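Local structure of protein DOA1 (Saccharomyces cerevisiae, 3ODT) at residues A[189-192]-A[198-201]; A[207-212]-A[217-222]; A[249-252]-A[257-260]; A[275-280]-A[296-301]. The protein probably binds ubiquitin through its seven-bladed WD40 beta propeller and, by that activity, takes part in regulating the turnover of F-box proteins. One frame throughout, in Å; residues are numbered along the deposited sequence. Where two conformers were deposited one is given.

How the interactions relate
From the N-terminal side, interaction 1 closes the tight turn 195-196 between strands 187-194 and 197-202, the two inner strands of one propeller blade. Interaction 2 closes the turn 213-216 and pairs the two outer strands of the same blade; backbone bonds between strands 197-202 and 206-211, one of them Phe198 O to Val210 N, join the two contacts. Interaction 3 closes the turn 253-256 in the following blade, whose Trp251 and Ser252 pack against Tyr221 of interaction 2. Interaction 4 closes a longer excursion, through strands 280-284 and 289-293, and touches interaction 3 where Ile280 meets Ile250. All four follow in series, none nested or crossing, and run through three successive blades.

Interaction 1: residues A[189-192]-A[198-201]; sequences HLAV and FISC
The inner beta hairpin of one WD40 propeller blade, strands 187-194 and 197-202, pairs Ala191 with Ile199 in antiparallel, hydrogen-bonded fashion. Ile199 N reaches Ala191 O at 2.8 Å, almost straight (171°), and Ala191 N returns the link to Ile199 O at 2.9 Å. At the next such pair Cys201 N bonds to His189 O at 3.0 Å, whereas His189 N to Cys201 O is weak at 3.4 Å. On this face packing is tight: Ala191 CB lies only 3.4 Å from Ile199 CG1, which a chi1 of 57° places between the backbone N and the carbonyl carbon. Alanine suits the spot because its single methyl already fills it. Alongside, Cys201 SG touches His189 CB at 3.5 Å. The opposite face carries Leu190, whose CD2 branch rests 3.8 Å from Ser200 CB and approaches Phe198 CD1 at 4.2 Å. Ile199 goes on to meet Ile231 and Leu233 of the next blade, and Leu190 meets Leu159 and Ala161 of the preceding one. Backbone polar groups of the two hydrogen-bonded pairs thus satisfy each other, Leu190 N finds its acceptor in Asp147, and Phe198 and Ser200 bond to strand 206-211, leaving Leu190 and Ile199 to pack against the flanking blades.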
loop_
_atom_site.group_PDB
_atom_site.type_symbol
_atom_site.label_atom_id
_atom_site.label_comp_id
_atom_site.label_asym_id
_atom_site.label_seq_id
_atom_site.Cartn_x
_atom_site.Cartn_y
_atom_site.Cartn_z
ATOM N N HIS A 189 6.814 -2.620 -4.622
ATOM C CA HIS A 189 5.880 -3.047 -3.588
ATOM C C HIS A 189 6.000 -4.512 -3.247
ATOM O O HIS A 189 6.501 -5.318 -4.033
ATOM C CB HIS A 189 4.422 -2.697 -3.982
ATOM C CG HIS A 189 3.628 -2.161 -2.828
ATOM N ND1 HIS A 189 3.857 -0.917 -2.281
ATOM C CD2 HIS A 189 2.620 -2.707 -2.100
ATOM C CE1 HIS A 189 3.031 -0.726 -1.272
ATOM N NE2 HIS A 189 2.272 -1.803 -1.130
ATOM N N LEU A 190 5.497 -4.843 -2.066
ATOM C CA LEU A 190 5.587 -6.164 -1.494
ATOM C C LEU A 190 4.266 -6.585 -0.866
ATOM O O LEU A 190 3.555 -5.759 -0.297
ATOM C CB LEU A 190 6.662 -6.193 -0.419
ATOM C CG LEU A 190 8.099 -5.803 -0.767
ATOM C CD1 LEU A 190 8.912 -5.599 0.495
ATOM C CD2 LEU A 190 8.704 -6.882 -1.638
ATOM N N ALA A 191 3.969 -7.874 -0.903
ATOM C CA ALA A 191 2.925 -8.453 -0.054
ATOM C C ALA A 191 3.446 -9.776 0.500
ATOM O O ALA A 191 3.991 -10.602 -0.260
ATOM C CB ALA A 191 1.634 -8.696 -0.819
ATOM N N VAL A 192 3.432 -9.902 1.820
ATOM C CA VAL A 192 3.849 -11.131 2.472
ATOM C C VAL A 192 2.706 -12.164 2.466
ATOM O O VAL A 192 1.617 -11.916 2.963
ATOM C CB VAL A 192 4.343 -10.846 3.903
ATOM C CG1 VAL A 192 4.737 -12.151 4.622
ATOM C CG2 VAL A 192 5.474 -9.813 3.858
ATOM N N PHE A 198 6.768 -14.380 -0.388
ATOM C CA PHE A 198 6.293 -13.036 -0.649
ATOM C C PHE A 198 6.035 -12.831 -2.126
ATOM O O PHE A 198 6.503 -13.605 -2.959
ATOM C CB PHE A 198 7.275 -11.983 -0.070
ATOM C CG PHE A 198 8.594 -11.872 -0.799
ATOM C CD1 PHE A 198 8.713 -11.094 -1.954
ATOM C CD2 PHE A 198 9.727 -12.507 -0.312
ATOM C CE1 PHE A 198 9.950 -10.977 -2.616
ATOM C CE2 PHE A 198 10.964 -12.408 -0.989
ATOM C CZ PHE A 198 11.082 -11.636 -2.120
ATOM N N ILE A 199 5.246 -11.795 -2.448
ATOM C CA ILE A 199 5.140 -11.315 -3.813
ATOM C C ILE A 199 5.736 -9.928 -3.885
ATOM O O ILE A 199 5.629 -9.143 -2.942
ATOM C CB ILE A 199 3.715 -11.351 -4.369
ATOM C CG1 ILE A 199 2.779 -10.547 -3.493
ATOM C CG2 ILE A 199 3.219 -12.795 -4.388
ATOM C CD1 ILE A 199 1.430 -10.262 -4.190
ATOM N N SER A 200 6.383 -9.613 -4.999
ATOM C CA SER A 200 6.934 -8.289 -5.216
ATOM C C SER A 200 6.487 -7.817 -6.595
ATOM O O SER A 200 6.152 -8.625 -7.465
ATOM C CB SER A 200 8.457 -8.322 -5.178
ATOM O OG SER A 200 8.945 -9.286 -6.085
ATOM N N CYS A 201 6.490 -6.510 -6.788
ATOM C CA CYS A 201 6.241 -5.925 -8.093
ATOM C C CYS A 201 7.206 -4.790 -8.348
ATOM O O CYS A 201 7.843 -4.261 -7.408
ATOM C CB CYS A 201 4.785 -5.436 -8.218
ATOM S SG CYS A 201 4.377 -4.007 -7.206
#

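Interaction 2: residues A[207-212]-A[217-222]; sequences IKLVDM and VLRTYE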
loop_
_atom_site.group_PDB
_atom_site.type_symbol
_atom_site.label_atom_id
_atom_site.label_comp_id
_atom_site.label_asym_id
_atom_site.label_seq_id
_atom_site.Cartn_x
_atom_site.Cartn_y
_atom_site.Cartn_z
ATOM N N ILE A 207 5.082 -8.904 -11.624
ATOM C CA ILE A 207 4.807 -9.322 -10.262
ATOM C C ILE A 207 5.367 -10.717 -10.160
ATOM O O ILE A 207 5.247 -11.485 -11.092
ATOM C CB ILE A 207 3.301 -9.377 -10.003
ATOM C CG1 ILE A 207 2.650 -8.038 -10.386
ATOM C CG2 ILE A 207 3.033 -9.784 -8.570
ATOM C CD1 ILE A 207 1.154 -8.139 -10.598
ATOM N N LYS A 208 6.031 -11.017 -9.064
ATOM C CA LYS A 208 6.636 -12.326 -8.860
ATOM C C LYS A 208 6.368 -12.876 -7.448
ATOM O O LYS A 208 6.418 -12.135 -6.452
ATOM C CB LYS A 208 8.145 -12.257 -9.118
ATOM C CG LYS A 208 8.476 -11.834 -10.514
ATOM C CD LYS A 208 9.947 -12.016 -10.880
ATOM C CE LYS A 208 10.246 -11.373 -12.204
ATOM N NZ LYS A 208 11.592 -11.720 -12.724
ATOM N N LEU A 209 6.108 -14.181 -7.382
ATOM C CA LEU A 209 5.993 -14.927 -6.137
ATOM C C LEU A 209 7.351 -15.559 -5.866
ATOM O O LEU A 209 7.924 -16.210 -6.744
ATOM C CB LEU A 209 4.924 -16.009 -6.306
ATOM C CG LEU A 209 4.795 -16.974 -5.138
ATOM C CD1 LEU A 209 4.295 -16.271 -3.880
ATOM C CD2 LEU A 209 3.860 -18.077 -5.527
ATOM N N VAL A 210 7.883 -15.332 -4.675
ATOM C CA VAL A 210 9.243 -15.696 -4.329
ATOM C C VAL A 210 9.287 -16.529 -3.038
ATOM O O VAL A 210 8.604 -16.237 -2.052
ATOM C CB VAL A 210 10.094 -14.400 -4.125
ATOM C CG1 VAL A 210 11.555 -14.740 -3.844
ATOM C CG2 VAL A 210 9.994 -13.496 -5.371
ATOM N N ASP A 211 10.117 -17.559 -3.064
ATOM C CA ASP A 211 10.413 -18.380 -1.896
ATOM C C ASP A 211 11.407 -17.621 -1.002
ATOM O O ASP A 211 12.498 -17.273 -1.411
ATOM C CB ASP A 211 10.976 -19.727 -2.360
ATOM C CG ASP A 211 11.213 -20.697 -1.233
ATOM O OD1 ASP A 211 11.854 -20.340 -0.228
ATOM O OD2 ASP A 211 10.780 -21.851 -1.363
HETATM N N MSE A 212 11.004 -17.311 0.210
HETATM C CA MSE A 212 11.855 -16.499 1.042
HETATM C C MSE A 212 13.130 -17.188 1.477
HETATM O O MSE A 212 14.135 -16.528 1.741
HETATM C CB MSE A 212 11.132 -16.100 2.293
HETATM C CG MSE A 212 11.956 -15.112 3.002
HETATM SE SE MSE A 212 11.133 -13.570 2.874
HETATM C CE MSE A 212 10.305 -13.867 4.348
ATOM N N VAL A 217 12.206 -17.775 -7.786
ATOM C CA VAL A 217 10.966 -17.225 -8.298
ATOM C C VAL A 217 10.057 -18.405 -8.617
ATOM O O VAL A 217 10.370 -19.225 -9.472
ATOM C CB VAL A 217 11.216 -16.398 -9.532
ATOM C CG1 VAL A 217 9.877 -16.005 -10.221
ATOM C CG2 VAL A 217 12.032 -15.184 -9.167
ATOM N N LEU A 218 8.944 -18.488 -7.901
ATOM C CA LEU A 218 7.983 -19.576 -8.048
ATOM C C LEU A 218 6.985 -19.313 -9.158
ATOM O O LEU A 218 6.444 -20.250 -9.754
ATOM C CB LEU A 218 7.229 -19.804 -6.740
ATOM C CG LEU A 218 8.142 -20.140 -5.560
ATOM C CD1 LEU A 218 7.359 -20.342 -4.302
ATOM C CD2 LEU A 218 8.925 -21.397 -5.904
ATOM N N ARG A 219 6.703 -18.044 -9.422
ATOM C CA ARG A 219 5.726 -17.698 -10.434
ATOM C C ARG A 219 5.918 -16.263 -10.816
ATOM O O ARG A 219 6.244 -15.431 -9.971
ATOM C CB ARG A 219 4.310 -17.907 -9.890
ATOM C CG ARG A 219 3.186 -17.779 -10.951
ATOM C CD ARG A 219 1.879 -18.516 -10.534
ATOM N NE ARG A 219 2.101 -19.954 -10.394
ATOM C CZ ARG A 219 2.222 -20.594 -9.227
ATOM N NH1 ARG A 219 2.082 -19.934 -8.090
ATOM N NH2 ARG A 219 2.469 -21.901 -9.180
ATOM N N THR A 220 5.703 -15.977 -12.091
ATOM C CA THR A 220 5.740 -14.627 -12.616
ATOM C C THR A 220 4.356 -14.310 -13.214
ATOM O O THR A 220 3.775 -15.123 -13.930
ATOM C CB THR A 220 6.838 -14.484 -13.678
ATOM O OG1 THR A 220 8.111 -14.773 -13.098
ATOM C CG2 THR A 220 6.879 -13.097 -14.214
ATOM N N TYR A 221 3.840 -13.133 -12.881
ATOM C CA TYR A 221 2.529 -12.686 -13.358
ATOM C C TYR A 221 2.745 -11.535 -14.320
ATOM O O TYR A 221 3.064 -10.413 -13.910
ATOM C CB TYR A 221 1.645 -12.267 -12.171
ATOM C CG TYR A 221 1.625 -13.280 -11.026
ATOM C CD1 TYR A 221 2.629 -13.284 -10.053
ATOM C CD2 TYR A 221 0.591 -14.212 -10.900
ATOM C CE1 TYR A 221 2.644 -14.202 -9.017
ATOM C CE2 TYR A 221 0.597 -15.152 -9.857
ATOM C CZ TYR A 221 1.621 -15.118 -8.919
ATOM O OH TYR A 221 1.599 -15.990 -7.870
ATOM N N GLU A 222 2.636 -11.855 -15.601
ATOM C CA GLU A 222 2.963 -10.947 -16.694
ATOM C C GLU A 222 1.720 -10.359 -17.343
ATOM O O GLU A 222 0.751 -11.064 -17.620
ATOM C CB GLU A 222 3.756 -11.720 -17.759
ATOM C CG GLU A 222 4.207 -10.895 -18.953
ATOM C CD GLU A 222 5.380 -11.537 -19.688
ATOM O OE1 GLU A 222 5.571 -12.770 -19.549
ATOM O OE2 GLU A 222 6.121 -10.807 -20.391
#
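Tyr221 lays one edge of its ring along the backbone of strand 206-211: its CD1 is 3.3 Å from Ile207 O, and its OH stands 3.7 Å from Leu209 CB. CG lies anti to the carbonyl carbon (chi1 -48°), which brings that edge beside the neighbouring strand. The same residue's backbone N bonds Ile207 O at 2.8 Å. Next along, Leu209 O takes two donors, Leu218 N at 2.8 Å and, weakly, Arg219 N at 3.5 Å. Lys208 runs its extended chain beside Thr220, with CG 3.9 Å from Thr220 OG1, before NZ bonds to Ile182 O; its aliphatic length and charged tip suit a partly exposed strand. Further out, Arg219 CG lies over one face of the Tyr221 ring, toward its rim. Arg219 NH1 comes 3.6 Å from Leu209 CD2. The tyrosine OH is fixed by Lys253 O, to which Arg219 NH1 also bonds weakly. A phenylalanine in place of Tyr221 would probably leave Lys253 O with the weak Arg219 bond instead of its stronger partner, and the ring less firmly fixed. Leu218 and Arg219 together opposite Leu209 make a classic beta bulge, set in the outer hairpin of a four-stranded WD40 blade.

Interaction 3: residues A[249-252]-A[257-260]; sequences RIWS and SLKQ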
loop_
_atom_site.group_PDB
_atom_site.type_symbol
_atom_site.label_atom_id
_atom_site.label_comp_id
_atom_site.label_asym_id
_atom_site.label_seq_id
_atom_site.Cartn_x
_atom_site.Cartn_y
_atom_site.Cartn_z
ATOM N N ARG A 249 -5.603 -5.059 -11.844
ATOM C CA ARG A 249 -5.658 -6.418 -12.344
ATOM C C ARG A 249 -5.847 -7.386 -11.205
ATOM O O ARG A 249 -5.318 -7.176 -10.110
ATOM C CB ARG A 249 -4.426 -6.762 -13.164
ATOM C CG ARG A 249 -4.306 -5.876 -14.372
ATOM C CD ARG A 249 -3.117 -6.230 -15.229
ATOM N NE ARG A 249 -2.939 -5.269 -16.323
ATOM C CZ ARG A 249 -2.727 -5.572 -17.590
ATOM N NH1 ARG A 249 -2.746 -6.826 -18.011
ATOM N NH2 ARG A 249 -2.538 -4.578 -18.450
ATOM N N ILE A 250 -6.569 -8.464 -11.471
ATOM C CA ILE A 250 -6.804 -9.483 -10.466
ATOM C C ILE A 250 -6.241 -10.783 -11.004
ATOM O O ILE A 250 -6.543 -11.141 -12.140
ATOM C CB ILE A 250 -8.312 -9.632 -10.148
ATOM C CG1 ILE A 250 -8.852 -8.331 -9.537
ATOM C CG2 ILE A 250 -8.557 -10.761 -9.152
ATOM C CD1 ILE A 250 -9.705 -7.543 -10.456
ATOM N N TRP A 251 -5.425 -11.472 -10.204
ATOM C CA TRP A 251 -4.718 -12.686 -10.645
ATOM C C TRP A 251 -4.950 -13.869 -9.688
ATOM O O TRP A 251 -5.096 -13.713 -8.467
ATOM C CB TRP A 251 -3.207 -12.458 -10.658
ATOM C CG TRP A 251 -2.710 -11.182 -11.243
ATOM C CD1 TRP A 251 -2.733 -9.963 -10.651
ATOM C CD2 TRP A 251 -2.058 -11.002 -12.509
ATOM N NE1 TRP A 251 -2.132 -9.024 -11.466
ATOM C CE2 TRP A 251 -1.721 -9.637 -12.619
ATOM C CE3 TRP A 251 -1.742 -11.859 -13.567
ATOM C CZ2 TRP A 251 -1.070 -9.107 -13.741
ATOM C CZ3 TRP A 251 -1.103 -11.328 -14.694
ATOM C CH2 TRP A 251 -0.766 -9.965 -14.761
ATOM N N SER A 252 -4.936 -15.073 -10.243
ATOM C CA SER A 252 -4.806 -16.252 -9.430
ATOM C C SER A 252 -3.366 -16.363 -8.934
ATOM O O SER A 252 -2.440 -16.498 -9.720
ATOM C CB SER A 252 -5.132 -17.498 -10.234
ATOM O OG SER A 252 -4.696 -18.639 -9.533
ATOM N N SER A 257 -3.314 -17.220 -13.604
ATOM C CA SER A 257 -4.362 -16.715 -14.490
ATOM C C SER A 257 -4.599 -15.229 -14.228
ATOM O O SER A 257 -4.638 -14.780 -13.074
ATOM C CB SER A 257 -5.690 -17.444 -14.272
ATOM O OG SER A 257 -5.640 -18.793 -14.693
ATOM N N LEU A 258 -4.804 -14.487 -15.303
ATOM C CA LEU A 258 -5.194 -13.093 -15.212
ATOM C C LEU A 258 -6.706 -13.062 -15.283
ATOM O O LEU A 258 -7.297 -13.207 -16.339
ATOM C CB LEU A 258 -4.573 -12.328 -16.360
ATOM C CG LEU A 258 -4.937 -10.869 -16.514
ATOM C CD1 LEU A 258 -4.817 -10.080 -15.197
ATOM C CD2 LEU A 258 -4.065 -10.253 -17.598
ATOM N N LYS A 259 -7.319 -12.927 -14.128
ATOM C CA LYS A 259 -8.767 -13.117 -14.000
ATOM C C LYS A 259 -9.568 -11.916 -14.526
ATOM O O LYS A 259 -10.670 -12.093 -15.065
ATOM C CB LYS A 259 -9.132 -13.371 -12.538
ATOM C CG LYS A 259 -8.522 -14.648 -11.930
ATOM C CD LYS A 259 -9.036 -14.840 -10.510
ATOM C CE LYS A 259 -8.651 -16.141 -9.906
ATOM N NZ LYS A 259 -9.621 -16.461 -8.823
ATOM N N GLN A 260 -9.041 -10.705 -14.335
ATOM C CA GLN A 260 -9.741 -9.514 -14.778
ATOM C C GLN A 260 -8.755 -8.368 -14.959
ATOM O O GLN A 260 -7.781 -8.229 -14.194
ATOM C CB GLN A 260 -10.844 -9.098 -13.792
ATOM C CG GLN A 260 -11.695 -7.985 -14.287
ATOM C CD GLN A 260 -12.833 -7.680 -13.343
ATOM O OE1 GLN A 260 -12.902 -8.222 -12.241
ATOM N NE2 GLN A 260 -13.717 -6.784 -13.750
#
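Leu258 plants a methyl almost squarely on the indole of Trp251: its CD1 lies 3.8 Å from the centroid of the six-membered ring, just 5° off the ring normal, a CH-pi contact over the face. Leu258 CG lies anti to its own N (chi1 176°), which carries CD1 over the indole; the other branch, CD2, meets the edge of the Arg249 guanidinium 3.7 Å from NH1. That arginine is held by Thr247 OG1 at NE and by a salt bridge from NH2 to Asp245. Beside this pair the strands are out of step. Ile250 O accepts from Lys259 N at 2.8 Å and weakly from Gln260 N at 3.4 Å, a classic beta bulge, while Ile250 N bonds to Gln260 O at 3.0 Å. The hairpin's turn end is held by Ser252 N to Ser257 O, 2.9 Å; Ser252 OG also bonds to Asn255 N within the turn. Lys259 CE passes 3.8 Å from Ser252 CB on the way to a salt bridge with Asp238. Trp251 NE1 bonds to Ser241 OG, as in the serine-tryptophan link of the WD40 structural tetrad. That directional bond should fix the indole's rotation, while the methyl on its benzene face supplies dispersion contact without asking for a polar partner.

Interaction 4: residues A[275-280]-A[296-301]; sequences MSNGDI and KSRWAS
Arg298 reaches across to Asp279 and grips its carboxylate with two nitrogens, side-on. From CB the chain leaves with CG anti to the carbonyl carbon, and CD is the first atom to arrive, 3.8 Å from Asp279 OD2. A bend at chi3 (-78°) then turns NE into line, and it bonds Asp279 OD2 at 2.9 Å, on that oxygen's syn side. At the tip NH2 bonds Asp279 OD1 at 3.0 Å, arriving from above the carboxylate plane; the carboxylate and guanidinium planes are 39° apart, so this bidentate salt bridge is twisted rather than flat. Asn277 ND2 lies over one face of the guanidinium, toward its rim, with the amide and guanidinium planes 10° apart; Arg298 NH2, 3.5 Å from Asn277 ND2, is a fellow donor, so no hydrogen bond forms. The asparagine is positioned by its own Asx turn, OD1 accepting Asp279 N at 3.0 Å, within a type I turn from Met275 to Gly278. Glycine suits the end of that turn, since a side chain there would jam against the preceding carbonyl. A lysine in place of Arg298 is likely to hold one carboxylate oxygen at most, leaving the other without its arginine mate and the Asn277 amide without its flat partner. Asp279 OD1 has a second donor in Ser293 OG. The aspartate thus ties the 269-274 to 280-284 loop to strand 289-293 and to the C-terminal tail, while Arg298 O bonds to Ser11 of strand 9-14, the N-terminal strand that completes this last blade and closes the propeller ring.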
loop_
_atom_site.group_PDB
_atom_site.type_symbol
_atom_site.label_atom_id
_atom_site.label_comp_id
_atom_site.label_asym_id
_atom_site.label_seq_id
_atom_site.Cartn_x
_atom_site.Cartn_y
_atom_site.Cartn_z
HETATM N N MSE A 275 -10.943 -4.521 1.220
HETATM C CA MSE A 275 -11.840 -4.707 2.343
HETATM C C MSE A 275 -11.901 -6.165 2.743
HETATM O O MSE A 275 -11.600 -7.065 1.941
HETATM C CB MSE A 275 -13.254 -4.256 1.989
HETATM C CG MSE A 275 -13.655 -2.942 2.577
HETATM SE SE MSE A 275 -15.254 -2.335 1.694
HETATM C CE MSE A 275 -14.294 -1.326 0.364
ATOM N N SER A 276 -12.331 -6.413 3.973
ATOM C CA SER A 276 -12.503 -7.788 4.421
ATOM C C SER A 276 -13.543 -8.555 3.639
ATOM O O SER A 276 -13.493 -9.789 3.616
ATOM C CB SER A 276 -12.862 -7.819 5.913
ATOM O OG SER A 276 -14.223 -7.501 6.153
ATOM N N ASN A 277 -14.497 -7.830 3.022
ATOM C CA ASN A 277 -15.580 -8.464 2.285
ATOM C C ASN A 277 -15.207 -8.720 0.826
ATOM O O ASN A 277 -16.040 -9.123 0.022
ATOM C CB ASN A 277 -16.862 -7.645 2.385
ATOM C CG ASN A 277 -16.735 -6.277 1.757
ATOM O OD1 ASN A 277 -15.764 -5.956 1.097
ATOM N ND2 ASN A 277 -17.721 -5.457 1.996
ATOM N N GLY A 278 -13.949 -8.444 0.495
ATOM C CA GLY A 278 -13.442 -8.649 -0.840
ATOM C C GLY A 278 -13.485 -7.429 -1.760
ATOM O O GLY A 278 -12.914 -7.465 -2.835
ATOM N N ASP A 279 -14.162 -6.359 -1.364
ATOM C CA ASP A 279 -14.236 -5.192 -2.224
ATOM C C ASP A 279 -12.862 -4.558 -2.376
ATOM O O ASP A 279 -12.032 -4.618 -1.466
ATOM C CB ASP A 279 -15.252 -4.177 -1.700
ATOM C CG ASP A 279 -16.693 -4.617 -1.930
ATOM O OD1 ASP A 279 -16.948 -5.795 -2.255
ATOM O OD2 ASP A 279 -17.590 -3.741 -1.774
ATOM N N ILE A 280 -12.638 -3.956 -3.530
ATOM C CA ILE A 280 -11.342 -3.377 -3.865
ATOM C C ILE A 280 -11.431 -1.854 -3.873
ATOM O O ILE A 280 -12.331 -1.293 -4.494
ATOM C CB ILE A 280 -10.815 -3.880 -5.228
ATOM C CG1 ILE A 280 -10.546 -5.387 -5.162
ATOM C CG2 ILE A 280 -9.554 -3.138 -5.580
ATOM C CD1 ILE A 280 -10.285 -6.030 -6.512
ATOM N N LYS A 296 -23.308 -7.877 -6.679
ATOM C CA LYS A 296 -24.172 -7.069 -7.514
ATOM C C LYS A 296 -25.014 -6.080 -6.698
ATOM O O LYS A 296 -25.310 -4.976 -7.171
ATOM C CB LYS A 296 -25.043 -7.971 -8.383
ATOM C CG LYS A 296 -25.885 -7.194 -9.387
ATOM C CD LYS A 296 -26.553 -8.127 -10.402
ATOM C CE LYS A 296 -27.455 -7.351 -11.362
ATOM N NZ LYS A 296 -27.339 -7.841 -12.773
ATOM N N SER A 297 -25.353 -6.441 -5.462
ATOM C CA SER A 297 -26.128 -5.563 -4.584
ATOM C C SER A 297 -25.428 -4.235 -4.338
ATOM O O SER A 297 -26.072 -3.256 -3.976
ATOM C CB SER A 297 -26.389 -6.234 -3.234
ATOM O OG SER A 297 -25.170 -6.562 -2.584
ATOM N N ARG A 298 -24.112 -4.220 -4.548
ATOM C CA ARG A 298 -23.272 -3.050 -4.340
ATOM C C ARG A 298 -22.777 -2.374 -5.634
ATOM O O ARG A 298 -22.004 -1.445 -5.571
ATOM C CB ARG A 298 -22.052 -3.447 -3.484
ATOM C CG ARG A 298 -22.419 -3.870 -2.087
ATOM C CD ARG A 298 -21.305 -3.625 -1.096
ATOM N NE ARG A 298 -20.258 -4.635 -1.170
ATOM C CZ ARG A 298 -20.376 -5.875 -0.704
ATOM N NH1 ARG A 298 -21.513 -6.311 -0.182
ATOM N NH2 ARG A 298 -19.362 -6.702 -0.795
ATOM N N TRP A 299 -23.226 -2.821 -6.800
ATOM C CA TRP A 299 -22.864 -2.169 -8.052
ATOM C C TRP A 299 -23.554 -0.813 -8.255
ATOM O O TRP A 299 -24.751 -0.664 -8.055
ATOM C CB TRP A 299 -23.189 -3.080 -9.234
ATOM C CG TRP A 299 -22.346 -4.326 -9.295
ATOM C CD1 TRP A 299 -21.299 -4.657 -8.487
ATOM C CD2 TRP A 299 -22.503 -5.410 -10.207
ATOM N NE1 TRP A 299 -20.783 -5.874 -8.851
ATOM C CE2 TRP A 299 -21.509 -6.364 -9.905
ATOM C CE3 TRP A 299 -23.380 -5.664 -11.268
ATOM C CZ2 TRP A 299 -21.373 -7.554 -10.617
ATOM C CZ3 TRP A 299 -23.237 -6.840 -11.980
ATOM C CH2 TRP A 299 -22.242 -7.770 -11.652
ATOM N N ALA A 300 -22.782 0.179 -8.671
ATOM C CA ALA A 300 -23.329 1.506 -8.953
ATOM C C ALA A 300 -24.458 1.438 -9.983
ATOM O O ALA A 300 -25.427 2.210 -9.935
ATOM C CB ALA A 300 -22.215 2.418 -9.445
ATOM N N SER A 301 -24.327 0.523 -10.931
ATOM C CA SER A 301 -25.334 0.372 -11.993
ATOM C C SER A 301 -26.691 -0.098 -11.442
ATOM O O SER A 301 -26.803 -0.493 -10.275
ATOM C CB SER A 301 -24.833 -0.588 -13.093
ATOM O OG SER A 301 -24.600 -1.902 -12.595
#